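Local structure of cytochrome P450 (CYP102L1) (Mycobacterium phage Adler, 6N6Q) at residues Leu39-Phe50 and Val60-Ile68; Ile325-Ile335 and Gln426-Leu437. The protein probably catalyses haem-dependent oxidation of an organic substrate, as cytochromes P450 do with molecular oxygen bound and activated at the haem iron. All blocks are in the same frame, centred on the assembly; numbering follows the deposited sequence.

In the fold
Interaction 1 lies in the sheet-rich part of this cytochrome P450 and interaction 2 in its helical core. Interaction 1 ties the first hairpin of the sheet to the helices on either side of it in sequence; interaction 2 packs the helices of 325-335 against helix 422-439, which runs beside the cofactor. Their centres are 32 Å apart and their nearest atoms about 17 Å apart, so they do not touch. The haem relates them: Met429 and Glu428 of interaction 2 border it, whereas the side chain of Val62 in interaction 1 stays about 14 Å away. Strand 370-374, which pairs with strand 58-62, belongs to the chain between 325-335 and 426-437.

Interaction 1. Residues Leu39-Phe50 and Val60-Ile68; sequences LTREGRRHDGIF and VVVDGPELI
Ile49 and Val62 form an antiparallel non-hydrogen-bonded pair, followed by the hydrogen-bonded pair Phe50-Val61, in which Phe50 N lies 3.2 Å from Val61 O and Val61 N 3.0 Å from Phe50 O. This is the outer beta hairpin of the P450 sheet, set between the A and B helices, and strand 370-374 continues the sheet beyond Val62. Where the pairing ends, Gly48 O accepts a hydrogen bond from Asp63 N at 3.0 Å, with the donor above the carbonyl plane, and takes a weak second bond from Gly64 N at the N-cap of helix 65-71. On one face, Phe50 lays its ring against the isopropyl group of Val61, a CH-pi contact with CZ 3.5 Å from CB, and Leu39 CD1 meets Val61 CG2 from the helix. On the face of Ile49 and Val62, Ile49 CG1 and CD1 run alongside Val62 CG2, while Leu67 CD1 comes across at about a right angle to touch Ile49 CG2 at 3.8 Å. Asp63 CG sits between its backbone N and carbonyl carbon (chi1 60°), which carries OD2 to 3.4 Å from Gly43 CA. A water donates to the same OD2 at 2.9 Å and, more weakly, to Leu39 O.

Interaction 2. Residues Ile325-Ile335 and Gln426-Leu437; sequences IAKLRYLRLVI and QHEMVIALAAIL. With HEM (protoporphyrin IX containing Fe), chain E.
The guanidinium of Arg332 has the side chain of Gln426 over one face, with Gln426 CG 4.0 Å above the centre of the plane and the amide turned 42° from it. Arg332 reaches there because its chain, leaving the helix anti to the backbone N, bends at chi2 (59°) and swings its end towards helix 422-439. At NE it also has a long, weak ion pair with Asp336, one turn on. The side chains of Ile325 and His427, the second flat group, cross at about a right angle, and Ile325 CG1 approaches the ring obliquely, 3.5 Å from His427 CE1. Outside the pair of segments this ring meets those of Phe322 and His126, and its NE2 is hydrogen-bonded to His126 ND1. Ile325 then extends CD1 to within 3.5 Å of Ile431 CG1.

These residues belong to a junction of the P450 fold: helix 329-341 is the K helix, which carries the family's ExxR motif just after Ile335, and helix 422-439 is the L helix, which follows the cysteine loop. The axes of 329-335 and 426-437 pass 10.0 Å apart at 110°. Leu331 provides a knob-into-hole contact, its branches lodged among Val430, Leu433, Ala434 and Leu437, and CD2 comes 3.6 Å from Ala434 N, against the L-helix backbone. Leu328 CD1 touches both Val430 CG1 and Ala434 CB. One turn on from Leu331, Ile335 places CD1 3.6 Å from Val430 CG2 and CG1 against Leu433 CD1.

Its other branch, CG2, packs 3.6 Å from Met429 CE. Met429 in turn places SD 3.7 Å from the vinyl carbon CBB of the haem. The CB of Glu428 points away from 325-335, and its OE2, which lies near haem methyl CMC, is hydrogen-bonded to Ser283 OG.

Interaction 1. Residues Leu39-Phe50 and Val60-Ile68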
loop_
_atom_site.group_PDB
_atom_site.type_symbol
_atom_site.label_atom_id
_atom_site.label_comp_id
_atom_site.label_asym_id
_atom_site.label_seq_id
_atom_site.Cartn_x
_atom_site.Cartn_y
_atom_site.Cartn_z
ATOM N N LEU A 39 -6.045 7.929 17.514
ATOM C CA LEU A 39 -4.872 8.732 17.841
ATOM C C LEU A 39 -4.966 10.127 17.245
ATOM O O LEU A 39 -4.501 11.094 17.860
ATOM C CB LEU A 39 -3.603 8.033 17.356
ATOM C CG LEU A 39 -3.267 6.696 18.017
ATOM C CD1 LEU A 39 -2.056 6.045 17.355
ATOM C CD2 LEU A 39 -3.028 6.885 19.505
ATOM N N THR A 40 -5.565 10.254 16.059
ATOM C CA THR A 40 -5.720 11.565 15.437
ATOM C C THR A 40 -6.638 12.457 16.264
ATOM O O THR A 40 -6.329 13.631 16.502
ATOM C CB THR A 40 -6.255 11.408 14.012
ATOM O OG1 THR A 40 -5.285 10.724 13.209
ATOM C CG2 THR A 40 -6.551 12.767 13.390
ATOM N N ARG A 41 -7.775 11.917 16.712
ATOM C CA ARG A 41 -8.653 12.677 17.596
ATOM C C ARG A 41 -7.960 12.988 18.916
ATOM O O ARG A 41 -8.112 14.085 19.466
ATOM C CB ARG A 41 -9.953 11.909 17.838
ATOM C CG ARG A 41 -10.733 11.594 16.574
ATOM C CD ARG A 41 -12.137 11.104 16.893
ATOM N NE ARG A 41 -12.900 10.807 15.683
ATOM C CZ ARG A 41 -13.531 11.721 14.952
ATOM N NH1 ARG A 41 -13.491 13.000 15.305
ATOM N NH2 ARG A 41 -14.201 11.359 13.866
ATOM N N GLU A 42 -7.187 12.031 19.435
ATOM C CA GLU A 42 -6.425 12.262 20.656
ATOM C C GLU A 42 -5.349 13.322 20.457
ATOM O O GLU A 42 -5.053 14.085 21.385
ATOM C CB GLU A 42 -5.805 10.943 21.129
ATOM C CG GLU A 42 -4.684 11.074 22.152
ATOM C CD GLU A 42 -5.157 11.608 23.487
ATOM O OE1 GLU A 42 -4.306 12.042 24.292
ATOM O OE2 GLU A 42 -6.380 11.595 23.732
ATOM N N GLY A 43 -4.771 13.401 19.257
ATOM C CA GLY A 43 -3.687 14.335 19.011
ATOM C C GLY A 43 -4.098 15.791 19.012
ATOM O O GLY A 43 -3.241 16.663 19.194
ATOM N N ARG A 44 -5.384 16.081 18.813
ATOM C CA ARG A 44 -5.829 17.468 18.745
ATOM C C ARG A 44 -5.901 18.141 20.108
ATOM O O ARG A 44 -6.053 19.366 20.165
ATOM C CB ARG A 44 -7.189 17.556 18.049
ATOM C CG ARG A 44 -7.101 17.463 16.534
ATOM C CD ARG A 44 -8.417 17.830 15.874
ATOM N NE ARG A 44 -9.467 16.859 16.167
ATOM C CZ ARG A 44 -9.712 15.783 15.428
ATOM N NH1 ARG A 44 -8.981 15.536 14.349
ATOM N NH2 ARG A 44 -10.689 14.951 15.767
ATOM N N ARG A 45 -5.796 17.385 21.200
ATOM C CA ARG A 45 -5.700 17.965 22.530
ATOM C C ARG A 45 -4.257 18.091 22.999
ATOM O O ARG A 45 -4.017 18.495 24.142
ATOM C CB ARG A 45 -6.521 17.147 23.530
ATOM C CG ARG A 45 -5.834 15.907 24.084
ATOM C CD ARG A 45 -6.724 15.229 25.116
ATOM N NE ARG A 45 -5.962 14.433 26.073
ATOM C CZ ARG A 45 -6.486 13.872 27.157
ATOM N NH1 ARG A 45 -7.777 14.021 27.422
ATOM N NH2 ARG A 45 -5.723 13.166 27.980
ATOM N N HIS A 46 -3.295 17.762 22.142
ATOM C CA HIS A 46 -1.873 17.901 22.418
ATOM C C HIS A 46 -1.245 18.830 21.382
ATOM O O HIS A 46 -1.913 19.326 20.471
ATOM C CB HIS A 46 -1.183 16.532 22.426
ATOM C CG HIS A 46 -1.679 15.613 23.499
ATOM N ND1 HIS A 46 -1.371 15.790 24.831
ATOM C CD2 HIS A 46 -2.458 14.508 23.437
ATOM C CE1 HIS A 46 -1.940 14.834 25.543
ATOM N NE2 HIS A 46 -2.605 14.043 24.722
ATOM N N ASP A 47 0.058 19.058 21.524
ATOM C CA ASP A 47 0.793 20.011 20.701
ATOM C C ASP A 47 1.764 19.325 19.743
ATOM O O ASP A 47 2.866 19.817 19.497
ATOM C CB ASP A 47 1.542 21.011 21.577
ATOM C CG ASP A 47 0.672 22.176 22.001
ATOM O OD1 ASP A 47 -0.094 22.681 21.153
ATOM O OD2 ASP A 47 0.751 22.585 23.179
ATOM N N GLY A 48 1.366 18.180 19.186
ATOM C CA GLY A 48 2.151 17.515 18.165
ATOM C C GLY A 48 2.880 16.263 18.605
ATOM O O GLY A 48 3.482 15.595 17.756
ATOM N N ILE A 49 2.852 15.918 19.893
ATOM C CA ILE A 49 3.511 14.709 20.375
ATOM C C ILE A 49 2.938 14.378 21.746
ATOM O O ILE A 49 2.600 15.273 22.525
ATOM C CB ILE A 49 5.052 14.883 20.410
ATOM C CG1 ILE A 49 5.743 13.541 20.666
ATOM C CG2 ILE A 49 5.456 15.914 21.448
ATOM C CD1 ILE A 49 7.253 13.612 20.609
ATOM N N PHE A 50 2.822 13.085 22.035
ATOM C CA PHE A 50 2.175 12.608 23.256
ATOM C C PHE A 50 2.400 11.103 23.363
ATOM O O PHE A 50 3.056 10.490 22.516
ATOM C CB PHE A 50 0.682 12.946 23.260
ATOM C CG PHE A 50 -0.067 12.385 22.084
ATOM C CD1 PHE A 50 -0.098 13.065 20.876
ATOM C CD2 PHE A 50 -0.739 11.177 22.184
ATOM C CE1 PHE A 50 -0.782 12.551 19.791
ATOM C CE2 PHE A 50 -1.424 10.657 21.100
ATOM C CZ PHE A 50 -1.449 11.347 19.904
ATOM N N VAL A 60 4.850 6.659 21.542
ATOM C CA VAL A 60 4.995 8.101 21.386
ATOM C C VAL A 60 4.513 8.458 19.984
ATOM O O VAL A 60 5.152 8.107 18.989
ATOM C CB VAL A 60 6.442 8.551 21.609
ATOM C CG1 VAL A 60 6.569 10.050 21.389
ATOM C CG2 VAL A 60 6.909 8.164 23.006
ATOM N N VAL A 61 3.377 9.141 19.902
ATOM C CA VAL A 61 2.769 9.514 18.631
ATOM C C VAL A 61 3.204 10.929 18.279
ATOM O O VAL A 61 3.100 11.842 19.107
ATOM C CB VAL A 61 1.236 9.411 18.695
ATOM C CG1 VAL A 61 0.620 9.799 17.361
ATOM C CG2 VAL A 61 0.817 8.007 19.100
ATOM N N VAL A 62 3.693 11.111 17.057
ATOM C CA VAL A 62 4.095 12.417 16.546
ATOM C C VAL A 62 3.181 12.757 15.378
ATOM O O VAL A 62 3.119 12.009 14.395
ATOM C CB VAL A 62 5.569 12.434 16.112
ATOM C CG1 VAL A 62 6.021 13.856 15.835
ATOM C CG2 VAL A 62 6.445 11.789 17.175
ATOM N N ASP A 63 2.465 13.880 15.489
ATOM C CA ASP A 63 1.565 14.320 14.430
ATOM C C ASP A 63 1.705 15.806 14.116
ATOM O O ASP A 63 0.835 16.366 13.439
ATOM C CB ASP A 63 0.106 14.000 14.787
ATOM C CG ASP A 63 -0.346 14.667 16.074
ATOM O OD1 ASP A 63 0.513 15.194 16.807
ATOM O OD2 ASP A 63 -1.565 14.666 16.353
ATOM N N GLY A 64 2.769 16.455 14.582
ATOM C CA GLY A 64 2.991 17.856 14.315
ATOM C C GLY A 64 3.957 18.076 13.169
ATOM O O GLY A 64 4.939 17.345 13.008
ATOM N N PRO A 65 3.698 19.103 12.353
ATOM C CA PRO A 65 4.520 19.297 11.142
ATOM C C PRO A 65 5.998 19.515 11.424
ATOM O O PRO A 65 6.843 18.852 10.809
ATOM C CB PRO A 65 3.871 20.522 10.482
ATOM C CG PRO A 65 2.468 20.534 11.000
ATOM C CD PRO A 65 2.565 20.043 12.411
ATOM N N GLU A 66 6.341 20.433 12.333
ATOM C CA GLU A 66 7.752 20.687 12.616
ATOM C C GLU A 66 8.404 19.500 13.314
ATOM O O GLU A 66 9.578 19.197 13.070
ATOM C CB GLU A 66 7.909 21.952 13.460
ATOM C CG GLU A 66 7.676 23.252 12.709
ATOM C CD GLU A 66 6.216 23.656 12.677
ATOM O OE1 GLU A 66 5.376 22.900 13.214
ATOM O OE2 GLU A 66 5.911 24.732 12.120
ATOM N N LEU A 67 7.664 18.821 14.191
ATOM C CA LEU A 67 8.231 17.679 14.901
ATOM C C LEU A 67 8.467 16.502 13.962
ATOM O O LEU A 67 9.501 15.830 14.053
ATOM C CB LEU A 67 7.315 17.270 16.054
ATOM C CG LEU A 67 7.285 18.199 17.268
ATOM C CD1 LEU A 67 6.197 17.774 18.238
ATOM C CD2 LEU A 67 8.638 18.209 17.955
ATOM N N ILE A 68 7.526 16.241 13.050
ATOM C CA ILE A 68 7.641 15.078 12.174
ATOM C C ILE A 68 8.842 15.214 11.246
ATOM O O ILE A 68 9.597 14.255 11.046
ATOM C CB ILE A 68 6.334 14.870 11.385
ATOM C CG1 ILE A 68 5.260 14.261 12.286
ATOM C CG2 ILE A 68 6.572 13.986 10.171
ATOM C CD1 ILE A 68 3.934 14.059 11.594
HETATM O O HOH W 1 -2.139 11.874 16.023
#

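Interaction 2. Residues Ile325-Ile335 and Gln426-Leu437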
loop_
_atom_site.group_PDB
_atom_site.type_symbol
_atom_site.label_atom_id
_atom_site.label_comp_id
_atom_site.label_asym_id
_atom_site.label_seq_id
_atom_site.Cartn_x
_atom_site.Cartn_y
_atom_site.Cartn_z
ATOM N N ILE A 325 0.481 7.918 -19.370
ATOM C CA ILE A 325 -0.011 7.785 -18.002
ATOM C C ILE A 325 0.374 9.001 -17.170
ATOM O O ILE A 325 -0.469 9.603 -16.496
ATOM C CB ILE A 325 0.503 6.478 -17.375
ATOM C CG1 ILE A 325 0.063 5.283 -18.222
ATOM C CG2 ILE A 325 0.008 6.340 -15.945
ATOM C CD1 ILE A 325 -1.399 5.328 -18.627
ATOM N N ALA A 326 1.650 9.390 -17.210
ATOM C CA ALA A 326 2.100 10.537 -16.432
ATOM C C ALA A 326 1.554 11.859 -16.955
ATOM O O ALA A 326 1.629 12.864 -16.240
ATOM C CB ALA A 326 3.627 10.586 -16.400
ATOM N N LYS A 327 1.012 11.885 -18.173
ATOM C CA LYS A 327 0.452 13.111 -18.724
ATOM C C LYS A 327 -0.941 13.420 -18.188
ATOM O O LYS A 327 -1.451 14.517 -18.435
ATOM C CB LYS A 327 0.415 13.036 -20.255
ATOM C CG LYS A 327 1.798 13.009 -20.904
ATOM C CD LYS A 327 1.733 13.187 -22.416
ATOM C CE LYS A 327 1.079 11.998 -23.100
ATOM N NZ LYS A 327 1.240 12.028 -24.584
ATOM N N LEU A 328 -1.561 12.491 -17.463
ATOM C CA LEU A 328 -2.865 12.726 -16.844
ATOM C C LEU A 328 -2.634 13.469 -15.534
ATOM O O LEU A 328 -2.538 12.871 -14.461
ATOM C CB LEU A 328 -3.604 11.412 -16.624
ATOM C CG LEU A 328 -3.888 10.582 -17.877
ATOM C CD1 LEU A 328 -4.509 9.242 -17.513
ATOM C CD2 LEU A 328 -4.790 11.349 -18.833
ATOM N N ARG A 329 -2.543 14.798 -15.628
ATOM C CA ARG A 329 -2.214 15.609 -14.458
ATOM C C ARG A 329 -3.325 15.567 -13.416
ATOM O O ARG A 329 -3.065 15.343 -12.228
ATOM C CB ARG A 329 -1.938 17.053 -14.877
ATOM C CG ARG A 329 -2.096 18.049 -13.735
ATOM C CD ARG A 329 -2.109 19.486 -14.226
ATOM N NE ARG A 329 -2.664 20.395 -13.226
ATOM C CZ ARG A 329 -1.953 20.986 -12.271
ATOM N NH1 ARG A 329 -0.648 20.764 -12.178
ATOM N NH2 ARG A 329 -2.548 21.798 -11.406
ATOM N N TYR A 330 -4.572 15.792 -13.838
ATOM C CA TYR A 330 -5.656 15.909 -12.867
ATOM C C TYR A 330 -5.945 14.576 -12.188
ATOM O O TYR A 330 -6.231 14.539 -10.987
ATOM C CB TYR A 330 -6.917 16.452 -13.535
ATOM C CG TYR A 330 -8.021 16.743 -12.544
ATOM C CD1 TYR A 330 -7.980 17.882 -11.750
ATOM C CD2 TYR A 330 -9.096 15.877 -12.395
ATOM C CE1 TYR A 330 -8.983 18.153 -10.838
ATOM C CE2 TYR A 330 -10.103 16.140 -11.485
ATOM C CZ TYR A 330 -10.040 17.280 -10.710
ATOM O OH TYR A 330 -11.039 17.549 -9.803
ATOM N N LEU A 331 -5.878 13.472 -12.936
ATOM C CA LEU A 331 -6.083 12.164 -12.322
ATOM C C LEU A 331 -4.998 11.857 -11.299
ATOM O O LEU A 331 -5.264 11.200 -10.288
ATOM C CB LEU A 331 -6.137 11.077 -13.395
ATOM C CG LEU A 331 -6.666 9.718 -12.934
ATOM C CD1 LEU A 331 -7.998 9.882 -12.217
ATOM C CD2 LEU A 331 -6.808 8.769 -14.113
ATOM N N ARG A 332 -3.773 12.330 -11.541
ATOM C CA ARG A 332 -2.722 12.203 -10.538
ATOM C C ARG A 332 -3.046 13.030 -9.299
ATOM O O ARG A 332 -2.752 12.617 -8.170
ATOM C CB ARG A 332 -1.379 12.623 -11.136
ATOM C CG ARG A 332 -0.236 12.707 -10.136
ATOM C CD ARG A 332 0.017 11.373 -9.444
ATOM N NE ARG A 332 1.244 11.411 -8.653
ATOM C CZ ARG A 332 2.432 11.028 -9.107
ATOM N NH1 ARG A 332 2.553 10.566 -10.345
ATOM N NH2 ARG A 332 3.500 11.104 -8.324
ATOM N N LEU A 333 -3.663 14.200 -9.488
ATOM C CA LEU A 333 -4.056 15.017 -8.344
ATOM C C LEU A 333 -5.198 14.380 -7.565
ATOM O O LEU A 333 -5.342 14.632 -6.363
ATOM C CB LEU A 333 -4.448 16.422 -8.805
ATOM C CG LEU A 333 -3.325 17.290 -9.374
ATOM C CD1 LEU A 333 -3.830 18.696 -9.657
ATOM C CD2 LEU A 333 -2.137 17.322 -8.426
ATOM N N VAL A 334 -6.018 13.561 -8.224
ATOM C CA VAL A 334 -7.091 12.864 -7.520
ATOM C C VAL A 334 -6.512 11.807 -6.589
ATOM O O VAL A 334 -6.920 11.685 -5.428
ATOM C CB VAL A 334 -8.085 12.251 -8.524
ATOM C CG1 VAL A 334 -9.146 11.441 -7.796
ATOM C CG2 VAL A 334 -8.731 13.339 -9.364
ATOM N N ILE A 335 -5.546 11.029 -7.084
ATOM C CA ILE A 335 -4.935 9.990 -6.262
ATOM C C ILE A 335 -4.139 10.609 -5.121
ATOM O O ILE A 335 -4.117 10.080 -4.005
ATOM C CB ILE A 335 -4.054 9.072 -7.127
ATOM C CG1 ILE A 335 -4.844 8.552 -8.325
ATOM C CG2 ILE A 335 -3.530 7.911 -6.301
ATOM C CD1 ILE A 335 -4.055 7.621 -9.209
ATOM N N GLN A 426 1.997 4.298 -8.318
ATOM C CA GLN A 426 1.432 5.451 -9.009
ATOM C C GLN A 426 1.112 5.136 -10.465
ATOM O O GLN A 426 0.160 5.690 -11.023
ATOM C CB GLN A 426 2.387 6.639 -8.909
ATOM C CG GLN A 426 2.453 7.240 -7.515
ATOM C CD GLN A 426 3.633 8.170 -7.330
ATOM O OE1 GLN A 426 4.564 8.177 -8.135
ATOM N NE2 GLN A 426 3.602 8.964 -6.263
ATOM N N HIS A 427 1.876 4.239 -11.091
ATOM C CA HIS A 427 1.582 3.869 -12.471
ATOM C C HIS A 427 0.312 3.033 -12.554
ATOM O O HIS A 427 -0.565 3.301 -13.383
ATOM C CB HIS A 427 2.764 3.119 -13.082
ATOM C CG HIS A 427 2.689 2.991 -14.572
ATOM N ND1 HIS A 427 2.802 4.075 -15.416
ATOM C CD2 HIS A 427 2.509 1.911 -15.369
ATOM C CE1 HIS A 427 2.698 3.667 -16.669
ATOM N NE2 HIS A 427 2.518 2.359 -16.667
ATOM N N GLU A 428 0.189 2.016 -11.696
ATOM C CA GLU A 428 -0.970 1.131 -11.769
ATOM C C GLU A 428 -2.242 1.814 -11.285
ATOM O O GLU A 428 -3.335 1.483 -11.756
ATOM C CB GLU A 428 -0.720 -0.144 -10.959
ATOM C CG GLU A 428 -0.534 0.085 -9.471
ATOM C CD GLU A 428 -0.685 -1.187 -8.659
ATOM O OE1 GLU A 428 -1.607 -1.978 -8.955
ATOM O OE2 GLU A 428 0.119 -1.397 -7.726
ATOM N N MET A 429 -2.128 2.761 -10.351
ATOM C CA MET A 429 -3.320 3.431 -9.842
ATOM C C MET A 429 -3.943 4.345 -10.889
ATOM O O MET A 429 -5.170 4.487 -10.931
ATOM C CB MET A 429 -2.983 4.222 -8.576
ATOM C CG MET A 429 -2.729 3.358 -7.348
ATOM S SD MET A 429 -2.525 4.312 -5.830
ATOM C CE MET A 429 -1.047 5.254 -6.201
ATOM N N VAL A 430 -3.125 4.961 -11.743
ATOM C CA VAL A 430 -3.657 5.853 -12.767
ATOM C C VAL A 430 -4.299 5.058 -13.898
ATOM O O VAL A 430 -5.406 5.378 -14.345
ATOM C CB VAL A 430 -2.554 6.791 -13.291
ATOM C CG1 VAL A 430 -3.087 7.649 -14.430
ATOM C CG2 VAL A 430 -2.031 7.672 -12.170
ATOM N N ILE A 431 -3.619 4.011 -14.378
ATOM C CA ILE A 431 -4.176 3.198 -15.457
ATOM C C ILE A 431 -5.496 2.574 -15.026
ATOM O O ILE A 431 -6.448 2.493 -15.813
ATOM C CB ILE A 431 -3.168 2.120 -15.901
ATOM C CG1 ILE A 431 -1.823 2.748 -16.260
ATOM C CG2 ILE A 431 -3.713 1.339 -17.086
ATOM C CD1 ILE A 431 -0.837 1.771 -16.871
ATOM N N ALA A 432 -5.575 2.122 -13.772
ATOM C CA ALA A 432 -6.801 1.505 -13.280
ATOM C C ALA A 432 -7.942 2.514 -13.236
ATOM O O ALA A 432 -9.061 2.223 -13.675
ATOM C CB ALA A 432 -6.564 0.900 -11.896
ATOM N N LEU A 433 -7.676 3.711 -12.709
ATOM C CA LEU A 433 -8.721 4.726 -12.615
ATOM C C LEU A 433 -9.082 5.281 -13.986
ATOM O O LEU A 433 -10.258 5.541 -14.265
ATOM C CB LEU A 433 -8.277 5.851 -11.683
ATOM C CG LEU A 433 -8.373 5.548 -10.189
ATOM C CD1 LEU A 433 -7.662 6.617 -9.391
ATOM C CD2 LEU A 433 -9.829 5.450 -9.767
ATOM N N ALA A 434 -8.084 5.475 -14.853
ATOM C CA ALA A 434 -8.358 6.007 -16.184
ATOM C C ALA A 434 -9.257 5.068 -16.976
ATOM O O ALA A 434 -10.180 5.516 -17.664
ATOM C CB ALA A 434 -7.051 6.256 -16.935
ATOM N N ALA A 435 -9.010 3.759 -16.880
ATOM C CA ALA A 435 -9.835 2.796 -17.600
ATOM C C ALA A 435 -11.261 2.774 -17.063
ATOM O O ALA A 435 -12.221 2.689 -17.837
ATOM C CB ALA A 435 -9.208 1.405 -17.521
ATOM N N ILE A 436 -11.421 2.853 -15.742
ATOM C CA ILE A 436 -12.755 2.801 -15.150
ATOM C C ILE A 436 -13.562 4.036 -15.538
ATOM O O ILE A 436 -14.721 3.932 -15.958
ATOM C CB ILE A 436 -12.652 2.638 -13.622
ATOM C CG1 ILE A 436 -12.092 1.256 -13.277
ATOM C CG2 ILE A 436 -14.008 2.851 -12.964
ATOM C CD1 ILE A 436 -11.771 1.070 -11.813
ATOM N N LEU A 437 -12.959 5.223 -15.413
ATOM C CA LEU A 437 -13.658 6.454 -15.771
ATOM C C LEU A 437 -13.958 6.525 -17.263
ATOM O O LEU A 437 -14.961 7.126 -17.665
ATOM C CB LEU A 437 -12.833 7.667 -15.350
ATOM C CG LEU A 437 -12.731 7.948 -13.853
ATOM C CD1 LEU A 437 -11.862 9.165 -13.621
ATOM C CD2 LEU A 437 -14.116 8.148 -13.262
HETATM C CHA HEM E . 7.488 0.534 2.024
HETATM C CHB HEM E . 3.242 2.800 1.351
HETATM C CHC HEM E . 2.590 0.342 -2.796
HETATM C CHD HEM E . 6.439 -2.419 -1.708
HETATM C C1A HEM E . 6.417 1.387 2.204
HETATM C C2A HEM E . 6.247 2.363 3.266
HETATM C C3A HEM E . 5.081 2.983 3.079
HETATM C C4A HEM E . 4.458 2.432 1.891
HETATM C CMA HEM E . 4.501 4.092 3.980
HETATM C CAA HEM E . 7.230 2.642 4.423
HETATM C CBA HEM E . 6.931 1.666 5.558
HETATM C CGA HEM E . 7.738 2.010 6.784
HETATM O O1A HEM E . 8.423 3.066 6.787
HETATM O O2A HEM E . 7.695 1.223 7.764
HETATM C C1B HEM E . 2.724 2.376 0.142
HETATM C C2B HEM E . 1.561 2.929 -0.525
HETATM C C3B HEM E . 1.376 2.250 -1.675
HETATM C C4B HEM E . 2.421 1.246 -1.765
HETATM C CMB HEM E . 0.731 4.098 0.054
HETATM C CAB HEM E . 0.288 2.420 -2.769
HETATM C CBB HEM E . -0.717 3.303 -2.726
HETATM C C1C HEM E . 3.586 -0.609 -2.894
HETATM C C2C HEM E . 3.817 -1.509 -4.005
HETATM C C3C HEM E . 4.871 -2.276 -3.721
HETATM C C4C HEM E . 5.364 -1.893 -2.403
HETATM C CMC HEM E . 2.990 -1.588 -5.307
HETATM C CAC HEM E . 5.412 -3.363 -4.682
HETATM C CBC HEM E . 6.488 -4.107 -4.408
HETATM C C1D HEM E . 7.069 -1.862 -0.611
HETATM C C2D HEM E . 8.277 -2.351 0.030
HETATM C C3D HEM E . 8.566 -1.539 1.054
HETATM C C4D HEM E . 7.555 -0.500 1.108
HETATM C CMD HEM E . 9.087 -3.595 -0.397
HETATM C CAD HEM E . 9.769 -1.677 2.015
HETATM C CBD HEM E . 11.004 -1.024 1.403
HETATM C CGD HEM E . 12.154 -1.074 2.379
HETATM O O1D HEM E . 13.326 -1.138 1.922
HETATM O O2D HEM E . 11.904 -1.057 3.612
HETATM N NA HEM E . 5.302 1.461 1.389
HETATM N NB HEM E . 3.220 1.356 -0.643
HETATM N NC HEM E . 4.549 -0.874 -1.940
HETATM N ND HEM E . 6.661 -0.732 0.076
HETATM FE FE HEM E . 4.850 0.208 -0.210
#